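Local coordinates for protein 350aa long hypothetical aspartate-semialdehyde dehydrogenase (Sulfolobus tokodaii, PDB 2EP5) that probably reduces malonyl-CoA to malonate semialdehyde with NADPH, and belongs to the aspartate-semialdehyde dehydrogenase family, at residues 243-248 and 292-297; 310-315 and 321-326. All blocks are in the same frame, centred on the assembly; numbering follows the deposited sequence.

Contact 1: 243-248 and 292-297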
ATOM      1  N   GLY A 243      -7.794 -10.841   7.375  1.00 21.50           N
ATOM      2  CA  GLY A 243      -7.215 -12.166   7.258  1.00 21.57           C
ATOM      3  C   GLY A 243      -5.953 -12.340   8.074  1.00 23.15           C
ATOM      4  O   GLY A 243      -4.995 -11.573   7.921  1.00 23.80           O
ATOM      5  N   HIS A 244      -5.971 -13.332   8.962  1.00 21.59           N
ATOM      6  CA  HIS A 244      -4.830 -13.655   9.809  1.00 22.35           C
ATOM      7  C   HIS A 244      -4.185 -14.934   9.297  1.00 23.99           C
ATOM      8  O   HIS A 244      -4.842 -15.973   9.168  1.00 23.79           O
ATOM      9  CB  HIS A 244      -5.261 -13.880  11.258  1.00 21.51           C
ATOM     10  CG  HIS A 244      -5.565 -12.619  12.002  1.00 20.36           C
ATOM     11  ND1 HIS A 244      -5.341 -11.368  11.468  1.00 18.26           N
ATOM     12  CD2 HIS A 244      -6.062 -12.416  13.245  1.00 16.71           C
ATOM     13  CE1 HIS A 244      -5.685 -10.449  12.351  1.00 18.78           C
ATOM     14  NE2 HIS A 244      -6.126 -11.058  13.437  1.00 19.01           N
ATOM     15  N   MET A 245      -2.897 -14.855   9.000  1.00 23.46           N
ATOM     16  CA  MET A 245      -2.174 -16.011   8.520  1.00 24.11           C
ATOM     17  C   MET A 245      -1.324 -16.558   9.664  1.00 24.21           C
ATOM     18  O   MET A 245      -0.884 -15.809  10.543  1.00 24.56           O
ATOM     19  CB  MET A 245      -1.293 -15.621   7.331  1.00 25.41           C
ATOM     20  CG  MET A 245      -0.445 -16.766   6.793  1.00 32.54           C
ATOM     21  SD  MET A 245       0.138 -16.462   5.111  1.00 38.08           S
ATOM     22  CE  MET A 245      -1.424 -16.339   4.249  1.00 34.30           C
ATOM     23  N   GLY A 246      -1.105 -17.867   9.656  1.00 23.06           N
ATOM     24  CA  GLY A 246      -0.301 -18.478  10.693  1.00 20.75           C
ATOM     25  C   GLY A 246       0.565 -19.599  10.154  1.00 21.59           C
ATOM     26  O   GLY A 246       0.077 -20.490   9.451  1.00 21.74           O
ATOM     27  N   VAL A 247       1.859 -19.537  10.455  1.00 19.35           N
ATOM     28  CA  VAL A 247       2.783 -20.580  10.040  1.00 19.22           C
ATOM     29  C   VAL A 247       2.971 -21.438  11.280  1.00 19.09           C
ATOM     30  O   VAL A 247       3.541 -20.991  12.281  1.00 16.89           O
ATOM     31  CB  VAL A 247       4.152 -20.020   9.616  1.00 20.45           C
ATOM     32  CG1 VAL A 247       5.079 -21.165   9.217  1.00 18.67           C
ATOM     33  CG2 VAL A 247       3.976 -19.062   8.464  1.00 22.83           C
ATOM     34  N   ILE A 248       2.472 -22.666  11.210  1.00 19.20           N
ATOM     35  CA  ILE A 248       2.547 -23.586  12.324  1.00 18.79           C
ATOM     36  C   ILE A 248       3.596 -24.670  12.102  1.00 19.76           C
ATOM     37  O   ILE A 248       3.611 -25.337  11.065  1.00 18.62           O
ATOM     38  CB  ILE A 248       1.154 -24.228  12.575  1.00 19.77           C
ATOM     39  CG1 ILE A 248       0.128 -23.115  12.848  1.00 19.88           C
ATOM     40  CG2 ILE A 248       1.213 -25.216  13.756  1.00 17.54           C
ATOM     41  CD1 ILE A 248      -1.304 -23.602  13.005  1.00 18.60           C
ATOM     42  N   ASP A 292       1.433 -22.058  -3.593  1.00 25.97           N
ATOM     43  CA  ASP A 292       1.389 -20.631  -3.263  1.00 25.07           C
ATOM     44  C   ASP A 292       0.087 -20.210  -2.588  1.00 23.37           C
ATOM     45  O   ASP A 292      -0.350 -19.064  -2.718  1.00 21.25           O
ATOM     46  CB  ASP A 292       1.615 -19.791  -4.521  1.00 25.58           C
ATOM     47  CG  ASP A 292       0.472 -19.895  -5.501  1.00 26.09           C
ATOM     48  OD1 ASP A 292      -0.303 -20.875  -5.409  1.00 23.37           O
ATOM     49  OD2 ASP A 292       0.359 -19.002  -6.370  1.00 26.40           O
ATOM     50  N   ARG A 293      -0.521 -21.146  -1.864  1.00 21.64           N
ATOM     51  CA  ARG A 293      -1.765 -20.894  -1.152  1.00 22.21           C
ATOM     52  C   ARG A 293      -1.607 -21.359   0.298  1.00 23.11           C
ATOM     53  O   ARG A 293      -0.783 -22.235   0.587  1.00 22.80           O
ATOM     54  CB  ARG A 293      -2.911 -21.643  -1.838  1.00 21.28           C
ATOM     55  CG  ARG A 293      -3.117 -21.234  -3.287  1.00 20.64           C
ATOM     56  CD  ARG A 293      -3.804 -19.875  -3.428  1.00 21.54           C
ATOM     57  NE  ARG A 293      -5.233 -19.961  -3.139  1.00 22.39           N
ATOM     58  CZ  ARG A 293      -6.098 -20.677  -3.858  1.00 22.46           C
ATOM     59  NH1 ARG A 293      -5.675 -21.361  -4.911  1.00 19.22           N
ATOM     60  NH2 ARG A 293      -7.382 -20.718  -3.519  1.00 20.35           N
ATOM     61  N   PRO A 294      -2.401 -20.793   1.230  1.00 22.47           N
ATOM     62  CA  PRO A 294      -3.427 -19.764   1.019  1.00 20.98           C
ATOM     63  C   PRO A 294      -2.898 -18.337   0.905  1.00 21.20           C
ATOM     64  O   PRO A 294      -1.773 -18.038   1.304  1.00 20.51           O
ATOM     65  CB  PRO A 294      -4.310 -19.921   2.240  1.00 20.27           C
ATOM     66  CG  PRO A 294      -3.268 -20.170   3.318  1.00 23.16           C
ATOM     67  CD  PRO A 294      -2.335 -21.172   2.657  1.00 20.53           C
ATOM     68  N   GLN A 295      -3.738 -17.466   0.356  1.00 20.58           N
ATOM     69  CA  GLN A 295      -3.424 -16.054   0.195  1.00 19.98           C
ATOM     70  C   GLN A 295      -4.655 -15.250   0.600  1.00 20.08           C
ATOM     71  O   GLN A 295      -5.770 -15.557   0.189  1.00 18.64           O
ATOM     72  CB  GLN A 295      -3.090 -15.721  -1.263  1.00 20.37           C
ATOM     73  CG  GLN A 295      -1.727 -16.157  -1.752  1.00 17.67           C
ATOM     74  CD  GLN A 295      -1.488 -15.712  -3.181  1.00 17.88           C
ATOM     75  OE1 GLN A 295      -1.668 -14.543  -3.504  1.00 17.59           O
ATOM     76  NE2 GLN A 295      -1.085 -16.644  -4.043  1.00 16.28           N
ATOM     77  N   PRO A 296      -4.463 -14.212   1.420  1.00 20.77           N
ATOM     78  CA  PRO A 296      -5.562 -13.362   1.873  1.00 22.13           C
ATOM     79  C   PRO A 296      -6.559 -12.948   0.783  1.00 24.88           C
ATOM     80  O   PRO A 296      -7.756 -13.205   0.910  1.00 24.67           O
ATOM     81  CB  PRO A 296      -4.830 -12.166   2.462  1.00 20.56           C
ATOM     82  CG  PRO A 296      -3.660 -12.821   3.110  1.00 19.88           C
ATOM     83  CD  PRO A 296      -3.195 -13.807   2.055  1.00 20.06           C
ATOM     84  N   ILE A 297      -6.071 -12.324  -0.292  1.00 26.38           N
ATOM     85  CA  ILE A 297      -6.964 -11.854  -1.351  1.00 28.01           C
ATOM     86  C   ILE A 297      -7.729 -12.932  -2.114  1.00 27.70           C
ATOM     87  O   ILE A 297      -8.699 -12.626  -2.804  1.00 29.87           O
ATOM     88  CB  ILE A 297      -6.225 -10.951  -2.380  1.00 27.47           C
ATOM     89  CG1 ILE A 297      -5.171 -11.748  -3.145  1.00 28.47           C
ATOM     90  CG2 ILE A 297      -5.585  -9.782  -1.664  1.00 29.10           C
ATOM     91  CD1 ILE A 297      -4.464 -10.937  -4.228  1.00 27.47           C
TER

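Contact 2: 310-315 and 321-326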
ATOM      1  N   VAL A 310      -5.928 -24.126   4.666  1.00 19.49           N
ATOM      2  CA  VAL A 310      -4.612 -24.652   5.004  1.00 20.03           C
ATOM      3  C   VAL A 310      -3.854 -25.028   3.734  1.00 22.64           C
ATOM      4  O   VAL A 310      -4.440 -25.528   2.770  1.00 24.85           O
ATOM      5  CB  VAL A 310      -4.722 -25.920   5.891  1.00 20.31           C
ATOM      6  CG1 VAL A 310      -3.351 -26.489   6.150  1.00 21.44           C
ATOM      7  CG2 VAL A 310      -5.408 -25.591   7.215  1.00 19.86           C
ATOM      8  N   GLY A 311      -2.547 -24.779   3.742  1.00 23.12           N
ATOM      9  CA  GLY A 311      -1.713 -25.101   2.601  1.00 20.72           C
ATOM     10  C   GLY A 311      -0.282 -25.387   3.026  1.00 22.02           C
ATOM     11  O   GLY A 311       0.056 -25.310   4.210  1.00 20.75           O
ATOM     12  N   ARG A 312       0.556 -25.732   2.053  1.00 22.17           N
ATOM     13  CA  ARG A 312       1.964 -26.014   2.292  1.00 21.85           C
ATOM     14  C   ARG A 312       2.164 -27.044   3.409  1.00 22.98           C
ATOM     15  O   ARG A 312       3.113 -26.951   4.183  1.00 22.82           O
ATOM     16  CB  ARG A 312       2.685 -24.713   2.644  1.00 22.45           C
ATOM     17  CG  ARG A 312       2.235 -23.524   1.803  1.00 25.13           C
ATOM     18  CD  ARG A 312       3.165 -23.251   0.639  1.00 27.87           C
ATOM     19  NE  ARG A 312       4.372 -22.562   1.075  1.00 28.71           N
ATOM     20  CZ  ARG A 312       5.586 -23.099   1.097  1.00 29.53           C
ATOM     21  NH1 ARG A 312       5.781 -24.344   0.697  1.00 28.40           N
ATOM     22  NH2 ARG A 312       6.606 -22.386   1.548  1.00 31.98           N
ATOM     23  N   ILE A 313       1.266 -28.019   3.493  1.00 23.73           N
ATOM     24  CA  ILE A 313       1.362 -29.060   4.508  1.00 25.36           C
ATOM     25  C   ILE A 313       2.591 -29.894   4.160  1.00 26.93           C
ATOM     26  O   ILE A 313       2.640 -30.537   3.110  1.00 26.89           O
ATOM     27  CB  ILE A 313       0.088 -29.934   4.513  1.00 25.79           C
ATOM     28  CG1 ILE A 313      -1.111 -29.089   4.958  1.00 25.18           C
ATOM     29  CG2 ILE A 313       0.268 -31.128   5.433  1.00 26.06           C
ATOM     30  CD1 ILE A 313      -2.438 -29.817   4.890  1.00 24.97           C
ATOM     31  N   ARG A 314       3.587 -29.882   5.040  1.00 27.83           N
ATOM     32  CA  ARG A 314       4.821 -30.598   4.760  1.00 28.53           C
ATOM     33  C   ARG A 314       5.489 -31.241   5.978  1.00 28.98           C
ATOM     34  O   ARG A 314       5.448 -30.709   7.094  1.00 25.55           O
ATOM     35  CB  ARG A 314       5.792 -29.627   4.078  1.00 30.42           C
ATOM     36  CG  ARG A 314       7.139 -30.206   3.660  1.00 30.44           C
ATOM     37  CD  ARG A 314       8.027 -29.079   3.144  1.00 31.28           C
ATOM     38  NE  ARG A 314       9.367 -29.517   2.759  1.00 34.31           N
ATOM     39  CZ  ARG A 314       9.651 -30.207   1.658  1.00 36.01           C
ATOM     40  NH1 ARG A 314       8.687 -30.549   0.812  1.00 36.79           N
ATOM     41  NH2 ARG A 314      10.906 -30.549   1.398  1.00 37.50           N
ATOM     42  N   HIS A 315       6.113 -32.391   5.741  1.00 29.52           N
ATOM     43  CA  HIS A 315       6.806 -33.125   6.788  1.00 30.15           C
ATOM     44  C   HIS A 315       8.300 -33.237   6.502  1.00 30.87           C
ATOM     45  O   HIS A 315       8.714 -33.919   5.567  1.00 30.48           O
ATOM     46  CB  HIS A 315       6.201 -34.526   6.942  1.00 30.52           C
ATOM     47  CG  HIS A 315       6.960 -35.419   7.881  1.00 33.86           C
ATOM     48  ND1 HIS A 315       7.528 -34.964   9.053  1.00 33.62           N
ATOM     49  CD2 HIS A 315       7.214 -36.749   7.834  1.00 34.22           C
ATOM     50  CE1 HIS A 315       8.099 -35.973   9.685  1.00 33.78           C
ATOM     51  NE2 HIS A 315       7.921 -37.068   8.968  1.00 33.87           N
ATOM     52  N   ARG A 321       4.991 -29.023   9.138  1.00 21.86           N
ATOM     53  CA  ARG A 321       4.671 -27.621   8.920  1.00 21.65           C
ATOM     54  C   ARG A 321       3.404 -27.428   8.102  1.00 20.21           C
ATOM     55  O   ARG A 321       3.037 -28.275   7.288  1.00 19.78           O
ATOM     56  CB  ARG A 321       5.812 -26.886   8.212  1.00 23.27           C
ATOM     57  CG  ARG A 321       5.521 -25.387   8.111  1.00 26.66           C
ATOM     58  CD  ARG A 321       6.109 -24.760   6.874  1.00 27.75           C
ATOM     59  NE  ARG A 321       5.745 -25.481   5.655  1.00 26.82           N
ATOM     60  CZ  ARG A 321       6.381 -25.325   4.499  1.00 23.93           C
ATOM     61  NH1 ARG A 321       7.393 -24.473   4.418  1.00 21.55           N
ATOM     62  NH2 ARG A 321       6.040 -26.046   3.442  1.00 27.28           N
ATOM     63  N   LEU A 322       2.744 -26.297   8.322  1.00 19.27           N
ATOM     64  CA  LEU A 322       1.531 -25.973   7.593  1.00 20.43           C
ATOM     65  C   LEU A 322       1.200 -24.498   7.748  1.00 20.92           C
ATOM     66  O   LEU A 322       1.579 -23.868   8.738  1.00 20.27           O
ATOM     67  CB  LEU A 322       0.365 -26.851   8.070  1.00 21.10           C
ATOM     68  CG  LEU A 322      -0.170 -26.769   9.500  1.00 23.33           C
ATOM     69  CD1 LEU A 322      -1.040 -25.529   9.663  1.00 26.19           C
ATOM     70  CD2 LEU A 322      -0.998 -28.002   9.789  1.00 23.88           C
ATOM     71  N   VAL A 323       0.522 -23.951   6.738  1.00 21.63           N
ATOM     72  CA  VAL A 323       0.106 -22.551   6.715  1.00 21.52           C
ATOM     73  C   VAL A 323      -1.421 -22.503   6.701  1.00 21.87           C
ATOM     74  O   VAL A 323      -2.074 -23.148   5.875  1.00 20.75           O
ATOM     75  CB  VAL A 323       0.644 -21.810   5.456  1.00 23.60           C
ATOM     76  CG1 VAL A 323       0.133 -20.376   5.437  1.00 19.36           C
ATOM     77  CG2 VAL A 323       2.183 -21.817   5.452  1.00 24.37           C
ATOM     78  N   VAL A 324      -1.985 -21.739   7.627  1.00 21.30           N
ATOM     79  CA  VAL A 324      -3.430 -21.615   7.727  1.00 18.56           C
ATOM     80  C   VAL A 324      -3.841 -20.149   7.622  1.00 18.02           C
ATOM     81  O   VAL A 324      -3.111 -19.250   8.043  1.00 17.34           O
ATOM     82  CB  VAL A 324      -3.935 -22.193   9.058  1.00 16.92           C
ATOM     83  CG1 VAL A 324      -3.328 -21.414  10.219  1.00 15.47           C
ATOM     84  CG2 VAL A 324      -5.457 -22.149   9.108  1.00 16.49           C
ATOM     85  N   LEU A 325      -5.016 -19.918   7.056  1.00 18.17           N
ATOM     86  CA  LEU A 325      -5.526 -18.570   6.883  1.00 16.72           C
ATOM     87  C   LEU A 325      -6.998 -18.558   7.256  1.00 16.43           C
ATOM     88  O   LEU A 325      -7.714 -19.524   7.010  1.00 16.21           O
ATOM     89  CB  LEU A 325      -5.342 -18.138   5.428  1.00 17.16           C
ATOM     90  CG  LEU A 325      -5.598 -16.692   4.951  1.00 20.36           C
ATOM     91  CD1 LEU A 325      -6.899 -16.616   4.187  1.00 20.50           C
ATOM     92  CD2 LEU A 325      -5.584 -15.727   6.122  1.00 19.61           C
ATOM     93  N   GLY A 326      -7.437 -17.466   7.868  1.00 17.28           N
ATOM     94  CA  GLY A 326      -8.828 -17.337   8.252  1.00 19.70           C
ATOM     95  C   GLY A 326      -9.259 -15.882   8.336  1.00 20.67           C
ATOM     96  O   GLY A 326      -8.430 -14.987   8.506  1.00 21.51           O
TER

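Contact 1: 243-248 and 292-297
Met245 packs against Pro294 and Pro296, joining strand 244-251 of the mixed sheet in the dimerisation domain to the loop that leads into helix 296-299. The tight part of the contact is concentrated at a single methyl group. Met245 CE lies 3.4 Å from Pro294 O, and the same methyl comes to 3.8 Å from Pro296 CD, the Met245 and Pro296 side chains crossing at about a right angle. CG of Met245 stands anti to the backbone N (chi1 178°), and the chain runs out from the strand before bending at its last torsion (chi3 -61°) to bring CE to the loop. The Arg293-Pro294 peptide is cis, and CB of Pro294 points toward the strand; its CG is a looser 4.4 Å from Met245 CE. No hydrogen bond links the two segments. Ile197 of the second subunit also packs on Met245, which places this apolar patch beside a subunit interface.

Beyond this patch the loop is more open: Arg293 is partly exposed and forms a salt bridge with Asp299, while Ile297 is exposed. CB of Arg293 and of Gln295 points away from the strand. Gln295, the N-cap residue of the helix, is buried against the second subunit: its OE1 is hydrogen-bonded to Asn196 of that subunit, and its NE2 donates to Asp292 O at 2.9 Å.

Contact 2: 310-315 and 321-326
A beta hairpin formed by strands 308-316 and 319-326 brings Gly311 opposite Val323 and Arg314 opposite Arg321, both antiparallel hydrogen-bonded pairs. Gly311 N donates to Val323 O at 2.7 Å, and Val323 N returns a bond to Gly311 O at 2.9 Å. Arg314 and Arg321 exchange a similar pair of backbone bonds. Between them the register shifts by one residue in a beta bulge, where Arg312 adopts a left-handed backbone conformation and its CB points toward the partner strand.

At this bulge Arg321 grips backbone oxygen: its NH2 donates to Arg312 O at 3.2 Å (N-H...O angle 142°), and its NE adds a weak bond to the same atom. A bend in the Arg321 chain (chi3 52°) brings the guanidinium back over the neighbouring strand, where Arg321 CZ sits above one face of the Arg312 guanidinium, offset toward its rim, with the planes 68° apart. Arg312 NH1 and Arg321 NH2, two donors, are 3.2 Å apart and not hydrogen-bonded. Arg312 CG lies alongside Val323 CG2 at 4.0 Å. On the opposite face of the sheet, Val310 CG2 meets Val324 CG2 at 3.9 Å, and Ile313 CG1 packs beside Leu322 CB at 4.1 Å.

Arg312 and Arg321 both reach the second subunit. Arg312 forms salt bridges with Glu291 of its own chain and Glu205 of the second subunit; Arg321 NH1 bonds to Thr234 of that subunit. With an alanine in place of Arg321, the Arg312 carbonyl would probably lose its side-chain donors and Thr234 of the second subunit its partner. The like charges are probably offset by Glu291 and by Glu205 of the second subunit, the latter bound firmly by Arg312 and only weakly by Arg321, so the bulge lies at the subunit interface.

How the contacts relate
The centres of the two contacts lie about 8 Å apart on the same side of the chain's centre, within the dimerisation domain. Along the chain they come in series, contact 1 closing before contact 2 opens. They share the mixed sheet, in which strands 244-251 and 319-326 are antiparallel neighbours: Gly246 N lies 2.9 Å from Val324 O, and Ile248 N is at the same distance from Leu322 O, both probable hydrogen bonds. The loop of contact 1 also rests on the hairpin, since Pro294 touches Val323 and Leu325. As both contacts touch the second subunit, this part of the sheet lies at the subunit interface; strand 244-251 also carries His244, the predicted proton acceptor.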